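Local coordinates for protein eukaryotic Translation Initiation 4E (Schistosoma mansoni, PDB 3HXI) that binds the 7-methylguanosine cap of messenger RNA and a 4E-BP peptide, and is probably a translation initiation factor whose activity that binding partner restrains, at residues L139-D142 against T147-S150; M105-S110 against R119-A124; A92-D97 against L159-T164. All coordinates share one frame; numbering follows the deposited sequence.

Contact 1 (L139-D142 against T147-S150); sequences LTSD and TILS
Ile148 of helix 145-159 packs against Leu139 and the Ser141-Asp142 backbone that follows strand 134-139. The apolar part is one pair of side chains, which meet at a slant. Leu139 offers a single methyl, CD1, to the branch point of Ile148. It lies 3.8 Å from Ile148 CG1 and 4.0 Å from Ile148 CG2. Phe167 of strand 166-169 touches both side chains.

The other part is a methyl laid on polar loop backbone. The outer arm of Ile148 is extended (chi2 176°), which carries CD1 out to the loop. There Ile148 CD1 comes 3.6 Å from Asp142 C and 3.7 Å from Ser141 O. The Ser141 carbonyl oxygen is buried here and has no hydrogen-bond partner in the model. Ser141 OG also borders this methyl, but its strongest polar partner is Gln120 OE1.

No hydrogen bond joins the two segments. The polar ties run outward: Ile148 O accepts from Trp86 NE1, and Asp142 O from Lys186 NZ. The arrangement is a tight strand-to-helix connection, with the first turn of the helix folded back over the sheet of the eIF4E fold.

Contact 2 (M105-S110 against R119-A124); sequences MLLIGS and RQICGA
Leu107 of helix 96-108 packs on Ile121 and Ala124 of strand 121-127, in the helix-on-sheet core of the eIF4E fold. Leu107 is the one side chain of its segment that reaches the strand, and the contact is wholly apolar and buried. Its CD2 methyl does most of the touching. CD2 lies 3.8 Å from Ala124 CB and 3.9 Å from Ile121 CG2, so it sits against both side chains. The same methyl is 3.9 Å from the backbone carbon Gly123 C. Leu107 CG also rests on Ile121 CG2, at 3.9 Å. With chi1 of Ile121 at -60°, CG2 lies opposite the backbone N, and this branch is the one presented to the leucine.

The strand is irregular here. Cys122 and Gly123 both face Trp138 of the next strand, which makes a classic beta bulge. The bulge adds a residue, so Ile121 and Ala124 both turn toward the helix although they are three positions apart. The side chain of Cys122 points to the other side. Trp16, which touches Leu107 and Ile121, and Met66, which touches Leu107, continue the core. Trp112 also packs on both Leu107 and Ile121.

Beyond Leu107 the chain leaves the helix through a Schellman motif. Ser110 takes a positive phi of 47°, and its N bonds to Leu107 O at 3.0 Å. This turn meets the bound peptide: the Gly109 backbone hydrogen-bonds to it, and Ser110 OG bonds both to a basic side chain of the peptide and to Asp118. The contact thus joins a bulged strand of the curved eIF4E sheet to a helix on its convex back, the face where 4E-BP binds.

Contact 3 (A92-D97 against L159-T164); sequences ARQDVD and LELEDT
Gln94 and Leu161 make the direct touch between the two loops. Their side chains cross at about a right angle, with Gln94 NE2 3.5 Å from the methyl Leu161 CD2. This is packing, not a hydrogen bond. One water extends the contact: it donates to Leu159 O at 2.7 Å and accepts weakly from Gln94 NE2 at 3.5 Å. Further out, Arg93 NH2 and Glu162 OE1 are 4.3 Å apart. The oxygen lies well out of the guanidinium plane and no N-H points at it, so only the attraction of opposite charges remains.

The amide of Gln94 is placed by its other end, where OE1 accepts from Thr91 N. The chain is extended beyond CG (chi2 176°), which carries the amide across to Leu161. Leu99 of helix 96-108 touches Gln94, Leu159 and Leu161. Asp95 is the N-cap of that helix, with OD1 accepting from Asp97 N at 3.0 Å from above the carboxylate plane.

Glu160, the first residue past helix 145-159, has positive phi and closes it off in a Schellman motif. The arrangement is a surface contact between two helix ends, both in the helical layer packed on the eIF4E sheet.

In the fold
Contacts 1 and 2 follow one another along the chain, their centres 12 Å apart, and they touch. Thr140 N lies 2.7 Å from Gln120 O, a probable hydrogen bond, and Leu139 CD2 packs 3.6 Å from Ile121 CD1. Gln120 and Ile121 thus join the two. Contact 3 closes a longer loop that encloses both. Its centre is 21 Å from that of contact 1 and 19 Å from that of contact 2. Contact 3 uses the start of helix 96-108 and contact 2 its far end, near the bound peptide. Contacts 1 and 2 stand back from the cap: the side chain of Leu139 is about 14 Å from the bound m7GpppG, and Gly123 about 12 Å.

Contact 1 (L139-D142 against T147-S150)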
loop_
_atom_site.group_PDB
_atom_site.type_symbol
_atom_site.label_atom_id
_atom_site.label_comp_id
_atom_site.label_asym_id
_atom_site.label_seq_id
_atom_site.Cartn_x
_atom_site.Cartn_y
_atom_site.Cartn_z
ATOM N N LEU A 139 -1.016 4.701 -6.929
ATOM C CA LEU A 139 -0.062 5.470 -7.726
ATOM C C LEU A 139 -0.721 6.770 -8.154
ATOM O O LEU A 139 -1.943 6.832 -8.291
ATOM C CB LEU A 139 0.326 4.682 -8.984
ATOM C CG LEU A 139 1.099 3.368 -8.809
ATOM C CD1 LEU A 139 1.754 2.954 -10.129
ATOM C CD2 LEU A 139 2.189 3.525 -7.756
ATOM N N THR A 140 0.075 7.803 -8.395
ATOM C CA THR A 140 -0.495 9.136 -8.632
ATOM C C THR A 140 -1.068 9.370 -10.041
ATOM O O THR A 140 -1.901 10.270 -10.227
ATOM C CB THR A 140 0.514 10.242 -8.275
ATOM O OG1 THR A 140 -0.164 11.502 -8.197
ATOM C CG2 THR A 140 1.616 10.312 -9.309
ATOM N N SER A 141 -0.595 8.602 -11.020
ATOM C CA SER A 141 -1.119 8.676 -12.388
ATOM C C SER A 141 -1.710 7.340 -12.829
ATOM O O SER A 141 -1.543 6.331 -12.143
ATOM C CB SER A 141 -0.017 9.099 -13.357
ATOM O OG SER A 141 0.776 7.977 -13.699
ATOM N N ASP A 142 -2.392 7.337 -13.976
ATOM C CA ASP A 142 -2.916 6.087 -14.555
ATOM C C ASP A 142 -2.378 5.855 -15.956
ATOM O O ASP A 142 -2.777 4.912 -16.633
ATOM C CB ASP A 142 -4.457 6.074 -14.559
ATOM C CG ASP A 142 -5.064 7.172 -15.448
ATOM O OD1 ASP A 142 -6.203 7.596 -15.177
ATOM O OD2 ASP A 142 -4.393 7.623 -16.399
ATOM N N THR A 147 6.700 3.681 -16.118
ATOM C CA THR A 147 6.961 3.768 -14.665
ATOM C C THR A 147 5.996 2.874 -13.877
ATOM O O THR A 147 6.407 2.131 -12.971
ATOM C CB THR A 147 6.815 5.224 -14.182
ATOM O OG1 THR A 147 7.661 6.064 -14.978
ATOM C CG2 THR A 147 7.206 5.375 -12.711
ATOM N N ILE A 148 4.714 2.944 -14.235
ATOM C CA ILE A 148 3.692 2.116 -13.606
ATOM C C ILE A 148 4.074 0.633 -13.724
ATOM O O ILE A 148 4.067 -0.076 -12.724
ATOM C CB ILE A 148 2.296 2.390 -14.190
ATOM C CG1 ILE A 148 1.838 3.809 -13.825
ATOM C CG2 ILE A 148 1.289 1.287 -13.764
ATOM C CD1 ILE A 148 0.508 4.214 -14.444
ATOM N N LEU A 149 4.459 0.196 -14.933
ATOM C CA LEU A 149 4.913 -1.180 -15.158
ATOM C C LEU A 149 6.174 -1.595 -14.407
ATOM O O LEU A 149 6.208 -2.707 -13.871
ATOM C CB LEU A 149 5.026 -1.522 -16.659
ATOM C CG LEU A 149 3.771 -1.996 -17.428
ATOM C CD1 LEU A 149 3.377 -3.431 -17.054
ATOM C CD2 LEU A 149 2.578 -1.094 -17.250
ATOM N N SER A 150 7.204 -0.743 -14.345
ATOM C CA SER A 150 8.383 -1.085 -13.520
ATOM C C SER A 150 8.056 -1.185 -12.017
ATOM O O SER A 150 8.653 -1.996 -11.302
ATOM C CB SER A 150 9.547 -0.123 -13.748
ATOM O OG SER A 150 9.221 1.168 -13.270
#

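Contact 2 (M105-S110 against R119-A124)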
loop_
_atom_site.group_PDB
_atom_site.type_symbol
_atom_site.label_atom_id
_atom_site.label_comp_id
_atom_site.label_asym_id
_atom_site.label_seq_id
_atom_site.Cartn_x
_atom_site.Cartn_y
_atom_site.Cartn_z
ATOM N N MET A 105 8.057 -2.306 3.553
ATOM C CA MET A 105 9.501 -2.125 3.476
ATOM C C MET A 105 9.908 -1.527 2.117
ATOM O O MET A 105 10.696 -0.588 2.056
ATOM C CB MET A 105 10.246 -3.426 3.761
ATOM C CG MET A 105 10.360 -3.741 5.262
ATOM S SD MET A 105 11.552 -5.082 5.574
ATOM C CE MET A 105 10.752 -6.470 4.776
ATOM N N LEU A 106 9.349 -2.063 1.039
ATOM C CA LEU A 106 9.633 -1.574 -0.303
ATOM C C LEU A 106 9.246 -0.092 -0.406
ATOM O O LEU A 106 10.012 0.718 -0.933
ATOM C CB LEU A 106 8.899 -2.430 -1.342
ATOM C CG LEU A 106 8.830 -1.937 -2.797
ATOM C CD1 LEU A 106 10.213 -1.686 -3.410
ATOM C CD2 LEU A 106 8.003 -2.903 -3.641
ATOM N N LEU A 107 8.085 0.264 0.136
ATOM C CA LEU A 107 7.611 1.653 0.065
ATOM C C LEU A 107 8.406 2.612 0.954
ATOM O O LEU A 107 8.898 3.619 0.461
ATOM C CB LEU A 107 6.120 1.767 0.371
ATOM C CG LEU A 107 5.171 1.702 -0.837
ATOM C CD1 LEU A 107 5.244 0.348 -1.519
ATOM C CD2 LEU A 107 3.728 2.022 -0.425
ATOM N N ILE A 108 8.523 2.312 2.245
ATOM C CA ILE A 108 9.159 3.260 3.185
ATOM C C ILE A 108 10.673 3.327 2.948
ATOM O O ILE A 108 11.298 4.368 3.154
ATOM C CB ILE A 108 8.851 2.932 4.688
ATOM C CG1 ILE A 108 9.508 1.617 5.121
ATOM C CG2 ILE A 108 7.318 2.920 4.975
ATOM C CD1 ILE A 108 10.714 1.865 6.056
ATOM N N GLY A 109 11.256 2.214 2.500
ATOM C CA GLY A 109 12.678 2.186 2.156
ATOM C C GLY A 109 12.944 2.797 0.789
ATOM O O GLY A 109 14.110 2.934 0.390
ATOM N N SER A 110 11.872 3.141 0.065
ATOM C CA SER A 110 11.950 3.660 -1.314
ATOM C C SER A 110 12.882 2.822 -2.191
ATOM O O SER A 110 13.735 3.365 -2.897
ATOM C CB SER A 110 12.384 5.140 -1.324
ATOM O OG SER A 110 12.216 5.719 -2.617
ATOM N N ARG A 119 8.303 8.873 -6.995
ATOM C CA ARG A 119 7.386 10.000 -7.192
ATOM C C ARG A 119 5.948 9.548 -7.485
ATOM O O ARG A 119 5.005 10.264 -7.172
ATOM C CB ARG A 119 7.902 10.936 -8.295
ATOM C CG ARG A 119 9.221 11.637 -7.929
ATOM C CD ARG A 119 9.586 12.767 -8.913
ATOM N NE ARG A 119 10.166 12.258 -10.157
ATOM C CZ ARG A 119 11.469 12.307 -10.441
ATOM N NH1 ARG A 119 11.928 11.822 -11.581
ATOM N NH2 ARG A 119 12.318 12.840 -9.581
ATOM N N GLN A 120 5.796 8.369 -8.087
ATOM C CA GLN A 120 4.466 7.863 -8.439
ATOM C C GLN A 120 3.729 7.365 -7.208
ATOM O O GLN A 120 2.493 7.303 -7.198
ATOM C CB GLN A 120 4.559 6.712 -9.456
ATOM C CG GLN A 120 4.682 7.119 -10.901
ATOM C CD GLN A 120 3.511 7.975 -11.348
ATOM O OE1 GLN A 120 2.346 7.534 -11.350
ATOM N NE2 GLN A 120 3.810 9.207 -11.702
ATOM N N ILE A 121 4.485 7.007 -6.171
ATOM C CA ILE A 121 3.902 6.282 -5.031
ATOM C C ILE A 121 3.045 7.187 -4.154
ATOM O O ILE A 121 3.505 8.248 -3.692
ATOM C CB ILE A 121 4.991 5.563 -4.160
ATOM C CG1 ILE A 121 5.781 4.527 -4.985
ATOM C CG2 ILE A 121 4.357 4.940 -2.882
ATOM C CD1 ILE A 121 4.981 3.344 -5.550
ATOM N N CYS A 122 1.811 6.753 -3.914
ATOM C CA CYS A 122 0.941 7.421 -2.954
ATOM C C CYS A 122 0.847 6.645 -1.651
ATOM O O CYS A 122 1.059 7.200 -0.577
ATOM C CB CYS A 122 -0.456 7.603 -3.536
ATOM S SG CYS A 122 -0.467 8.703 -4.964
ATOM N N GLY A 123 0.531 5.357 -1.740
ATOM C CA GLY A 123 0.372 4.558 -0.525
ATOM C C GLY A 123 0.030 3.100 -0.778
ATOM O O GLY A 123 -0.038 2.667 -1.934
ATOM N N ALA A 124 -0.173 2.358 0.306
ATOM C CA ALA A 124 -0.489 0.929 0.256
ATOM C C ALA A 124 -1.725 0.630 1.120
ATOM O O ALA A 124 -2.022 1.358 2.082
ATOM C CB ALA A 124 0.702 0.098 0.718
#

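Contact 3 (A92-D97 against L159-T164)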
loop_
_atom_site.group_PDB
_atom_site.type_symbol
_atom_site.label_atom_id
_atom_site.label_comp_id
_atom_site.label_asym_id
_atom_site.label_seq_id
_atom_site.Cartn_x
_atom_site.Cartn_y
_atom_site.Cartn_z
ATOM N N ALA A 92 -4.774 -18.429 -0.769
ATOM C CA ALA A 92 -4.826 -19.147 0.509
ATOM C C ALA A 92 -3.453 -19.536 1.054
ATOM O O ALA A 92 -3.266 -19.560 2.254
ATOM C CB ALA A 92 -5.731 -20.377 0.416
ATOM N N ARG A 93 -2.486 -19.834 0.186
ATOM C CA ARG A 93 -1.174 -20.295 0.670
ATOM C C ARG A 93 -0.275 -19.168 1.172
ATOM O O ARG A 93 0.706 -19.425 1.854
ATOM C CB ARG A 93 -0.437 -21.095 -0.419
ATOM C CG ARG A 93 0.360 -20.247 -1.384
ATOM C CD ARG A 93 1.370 -21.065 -2.190
ATOM N NE ARG A 93 0.865 -21.343 -3.533
ATOM C CZ ARG A 93 1.516 -22.031 -4.477
ATOM N NH1 ARG A 93 2.731 -22.530 -4.250
ATOM N NH2 ARG A 93 0.939 -22.233 -5.660
ATOM N N GLN A 94 -0.600 -17.917 0.826
ATOM C CA GLN A 94 0.303 -16.790 1.131
ATOM C C GLN A 94 0.142 -16.278 2.556
ATOM O O GLN A 94 -0.968 -16.232 3.058
ATOM C CB GLN A 94 0.015 -15.638 0.170
ATOM C CG GLN A 94 0.433 -15.915 -1.232
ATOM C CD GLN A 94 0.027 -14.788 -2.163
ATOM O OE1 GLN A 94 -1.145 -14.376 -2.201
ATOM N NE2 GLN A 94 0.990 -14.264 -2.887
ATOM N N ASP A 95 1.247 -15.890 3.198
ATOM C CA ASP A 95 1.197 -15.251 4.515
ATOM C C ASP A 95 0.985 -13.742 4.341
ATOM O O ASP A 95 1.848 -13.074 3.782
ATOM C CB ASP A 95 2.523 -15.502 5.246
ATOM C CG ASP A 95 2.569 -14.873 6.615
ATOM O OD1 ASP A 95 1.527 -14.384 7.123
ATOM O OD2 ASP A 95 3.665 -14.877 7.193
ATOM N N VAL A 96 -0.127 -13.213 4.844
ATOM C CA VAL A 96 -0.433 -11.777 4.664
ATOM C C VAL A 96 0.494 -10.892 5.503
ATOM O O VAL A 96 0.706 -9.727 5.174
ATOM C CB VAL A 96 -1.928 -11.413 4.891
ATOM C CG1 VAL A 96 -2.788 -11.965 3.763
ATOM C CG2 VAL A 96 -2.472 -11.903 6.253
ATOM N N ASP A 97 1.027 -11.445 6.599
ATOM C CA ASP A 97 2.017 -10.713 7.407
ATOM C C ASP A 97 3.279 -10.428 6.589
ATOM O O ASP A 97 3.776 -9.308 6.604
ATOM C CB ASP A 97 2.401 -11.507 8.650
ATOM C CG ASP A 97 1.310 -11.530 9.705
ATOM O OD1 ASP A 97 0.361 -10.719 9.635
ATOM O OD2 ASP A 97 1.424 -12.368 10.629
ATOM N N LEU A 159 7.318 -9.164 -3.317
ATOM C CA LEU A 159 6.265 -9.944 -2.666
ATOM C C LEU A 159 6.246 -11.409 -3.091
ATOM O O LEU A 159 5.470 -12.198 -2.555
ATOM C CB LEU A 159 4.912 -9.276 -2.838
ATOM C CG LEU A 159 4.581 -8.140 -1.864
ATOM C CD1 LEU A 159 5.646 -7.012 -1.840
ATOM C CD2 LEU A 159 3.222 -7.568 -2.213
ATOM N N GLU A 160 7.137 -11.761 -4.030
ATOM C CA GLU A 160 7.281 -13.131 -4.532
ATOM C C GLU A 160 5.928 -13.637 -5.051
ATOM O O GLU A 160 5.487 -14.750 -4.739
ATOM C CB GLU A 160 7.877 -14.064 -3.457
ATOM C CG GLU A 160 9.174 -13.522 -2.825
ATOM C CD GLU A 160 9.872 -14.509 -1.892
ATOM O OE1 GLU A 160 9.318 -15.586 -1.601
ATOM O OE2 GLU A 160 11.001 -14.203 -1.448
ATOM N N LEU A 161 5.277 -12.787 -5.843
ATOM C CA LEU A 161 3.948 -13.065 -6.368
ATOM C C LEU A 161 3.989 -13.881 -7.643
ATOM O O LEU A 161 4.827 -13.664 -8.515
ATOM C CB LEU A 161 3.190 -11.771 -6.654
ATOM C CG LEU A 161 2.999 -10.760 -5.533
ATOM C CD1 LEU A 161 2.196 -9.569 -6.055
ATOM C CD2 LEU A 161 2.296 -11.369 -4.310
ATOM N N GLU A 162 3.037 -14.798 -7.752
ATOM C CA GLU A 162 2.953 -15.657 -8.916
ATOM C C GLU A 162 1.783 -15.281 -9.815
ATOM O O GLU A 162 1.940 -15.193 -11.033
ATOM C CB GLU A 162 2.919 -17.121 -8.469
ATOM C CG GLU A 162 4.340 -17.638 -8.205
ATOM C CD GLU A 162 4.377 -18.958 -7.483
ATOM O OE1 GLU A 162 3.685 -19.900 -7.923
ATOM O OE2 GLU A 162 5.109 -19.056 -6.473
ATOM N N ASP A 163 0.632 -15.023 -9.207
ATOM C CA ASP A 163 -0.568 -14.685 -9.942
ATOM C C ASP A 163 -0.476 -13.282 -10.525
ATOM O O ASP A 163 0.255 -12.422 -10.003
ATOM C CB ASP A 163 -1.797 -14.789 -9.045
ATOM C CG ASP A 163 -2.087 -16.204 -8.627
ATOM O OD1 ASP A 163 -1.332 -17.097 -9.032
ATOM O OD2 ASP A 163 -3.078 -16.424 -7.924
ATOM N N THR A 164 -1.243 -13.074 -11.592
ATOM C CA THR A 164 -1.311 -11.795 -12.277
ATOM C C THR A 164 -1.780 -10.689 -11.347
ATOM O O THR A 164 -2.761 -10.862 -10.586
ATOM C CB THR A 164 -2.290 -11.872 -13.463
ATOM O OG1 THR A 164 -1.835 -12.875 -14.367
ATOM C CG2 THR A 164 -2.394 -10.524 -14.192
HETATM O O HOH W 1 4.138 -14.304 -1.447
#